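Local coordinates for protein PexRD2 family secreted RxLR effector peptide, putative (Phytophthora infestans, PDB 3ZRG) that is the effector domain of a secreted protein that enhances pathogen colonization of Nicotiana benthamiana leaves and induces a weak cell death response there, at residues M17-A23 with K53-L58. Sequence-based numbering, arbitrary orientation. Where two conformers were deposited one is given.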
# COMPACT_ATOMS: atom_id res chain seq x y z
N MET A 17 -7.35 -0.29 12.48
CA MET A 17 -7.49 -0.09 11.06
C MET A 17 -6.26 -0.62 10.30
O MET A 17 -5.12 -0.13 10.46
CB MET A 17 -7.72 1.39 10.76
CG MET A 17 -8.32 1.65 9.40
SD MET A 17 -8.52 3.42 9.09
CE MET A 17 -9.60 3.96 10.43
N THR A 18 -6.48 -1.65 9.48
CA THR A 18 -5.43 -2.10 8.60
C THR A 18 -5.21 -1.11 7.40
O THR A 18 -6.04 -0.22 7.15
CB THR A 18 -5.72 -3.50 8.02
OG1 THR A 18 -6.90 -3.41 7.25
CG2 THR A 18 -5.85 -4.58 9.15
N VAL A 19 -4.10 -1.29 6.70
CA VAL A 19 -3.79 -0.49 5.50
C VAL A 19 -4.93 -0.65 4.47
O VAL A 19 -5.49 0.34 3.94
CB VAL A 19 -2.42 -0.83 4.93
CG1 VAL A 19 -2.22 -0.12 3.61
CG2 VAL A 19 -1.30 -0.45 5.91
N ASP A 20 -5.31 -1.90 4.24
CA ASP A 20 -6.47 -2.21 3.38
C ASP A 20 -7.79 -1.63 3.88
O ASP A 20 -8.57 -1.10 3.08
CB ASP A 20 -6.51 -3.71 3.04
CG ASP A 20 -6.23 -4.59 4.24
OD1 ASP A 20 -5.08 -4.64 4.72
OD2 ASP A 20 -7.20 -5.24 4.68
N ASP A 21 -8.03 -1.62 5.19
CA ASP A 21 -9.20 -0.96 5.75
C ASP A 21 -9.18 0.55 5.39
O ASP A 21 -10.21 1.13 5.01
CB ASP A 21 -9.25 -1.08 7.28
CG ASP A 21 -9.63 -2.46 7.80
OD1 ASP A 21 -10.23 -3.32 7.08
OD2 ASP A 21 -9.35 -2.66 9.02
N TYR A 22 -8.03 1.18 5.55
CA TYR A 22 -7.94 2.62 5.28
C TYR A 22 -8.12 2.89 3.77
O TYR A 22 -8.83 3.81 3.39
CB TYR A 22 -6.59 3.17 5.76
CG TYR A 22 -6.46 4.67 5.63
CD1 TYR A 22 -7.51 5.52 5.93
CD2 TYR A 22 -5.24 5.23 5.28
CE1 TYR A 22 -7.36 6.89 5.85
CE2 TYR A 22 -5.09 6.60 5.16
CZ TYR A 22 -6.13 7.41 5.47
OH TYR A 22 -6.01 8.77 5.37
N ALA A 23 -7.61 2.00 2.93
CA ALA A 23 -7.83 2.14 1.47
C ALA A 23 -9.35 2.09 1.16
O ALA A 23 -9.88 2.84 0.31
CB ALA A 23 -7.03 1.04 0.72
N LYS A 53 -1.86 9.69 1.36
CA LYS A 53 -2.32 9.40 2.71
C LYS A 53 -2.21 7.92 2.96
O LYS A 53 -1.73 7.50 4.02
CB LYS A 53 -3.78 9.86 2.91
CG LYS A 53 -4.01 11.36 3.07
CD LYS A 53 -5.56 11.57 3.18
CE LYS A 53 -6.04 12.97 3.20
NZ LYS A 53 -7.52 12.88 3.44
N LEU A 54 -2.67 7.11 2.01
CA LEU A 54 -2.61 5.66 2.18
C LEU A 54 -1.17 5.13 2.42
O LEU A 54 -0.90 4.30 3.33
CB LEU A 54 -3.26 4.98 0.98
CG LEU A 54 -3.29 3.45 1.07
CD1 LEU A 54 -4.09 2.92 2.33
CD2 LEU A 54 -3.77 2.89 -0.26
N LEU A 55 -0.24 5.63 1.62
CA LEU A 55 1.14 5.18 1.71
C LEU A 55 1.78 5.72 3.00
O LEU A 55 2.61 5.06 3.58
CB LEU A 55 1.90 5.62 0.47
CG LEU A 55 1.51 4.86 -0.80
CD1 LEU A 55 2.29 5.51 -1.98
CD2 LEU A 55 1.79 3.35 -0.66
N ARG A 56 1.40 6.92 3.45
CA ARG A 56 1.81 7.44 4.74
C ARG A 56 1.43 6.50 5.90
O ARG A 56 2.23 6.18 6.78
CB ARG A 56 1.11 8.80 4.95
CG ARG A 56 1.64 9.55 6.12
CD ARG A 56 3.16 9.56 6.06
NE ARG A 56 3.72 9.87 7.35
CZ ARG A 56 4.29 8.97 8.15
NH1 ARG A 56 4.41 7.69 7.78
NH2 ARG A 56 4.76 9.39 9.32
N TYR A 57 0.16 6.11 5.89
CA TYR A 57 -0.37 5.15 6.90
C TYR A 57 0.35 3.79 6.84
O TYR A 57 0.69 3.24 7.86
CB TYR A 57 -1.89 5.03 6.79
CG TYR A 57 -2.47 4.26 7.98
CD1 TYR A 57 -2.19 4.62 9.29
CD2 TYR A 57 -3.24 3.13 7.78
CE1 TYR A 57 -2.71 3.94 10.35
CE2 TYR A 57 -3.74 2.41 8.82
CZ TYR A 57 -3.49 2.82 10.12
OH TYR A 57 -3.98 2.13 11.23
N LEU A 58 0.62 3.29 5.64
CA LEU A 58 1.30 2.01 5.46
C LEU A 58 2.66 2.05 6.14
O LEU A 58 3.02 1.14 6.90
CB LEU A 58 1.42 1.71 3.96
CG LEU A 58 2.03 0.37 3.56
CD1 LEU A 58 1.65 0.05 2.10
CD2 LEU A 58 3.52 0.43 3.72
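With CG opposite the backbone N in both residues (chi1 -175° in Tyr22, -170° in Tyr57), each tyrosine reaches across to the other helix. The two rings meet obliquely, their centroids 5.5 Å apart and their planes at 77°. Tyr22 CD2 lies 3.7 Å from Tyr57 CB, while Lys53 O sits at the edge of the Tyr22 ring, in its plane, and Tyr22 OH lies 3.5 Å from Lys53 CB, across the aliphatic chain. Tyr57 extends past this ring to the turn before helix 19-25, where its OH donates a 2.6 Å hydrogen bond to Met17 O, slightly tilted from the carbonyl plane. The pair lies in the interior of the all-helical WYL domain, of the WY-like clan, where nearly antiparallel segments of helices 19-25 and 49-63 meet, with Met12 of helix 6-14 touching both tyrosines. Just beyond the bonded carbonyl, Thr18 and Asp21 form a capping box: Asp21 N donates to Thr18 OG1 (3.0 Å) and Thr18 N to Asp21 OD2. Val19 CG2 packs 3.6 Å from Leu58 CA, and Leu54 CD1 rests against Val19 O at 3.3 Å and touches both Val19 CG1 and Ala23 CB. Ala23 and Leu58 also pack against Leu58 and Ala23, respectively, of the second subunit.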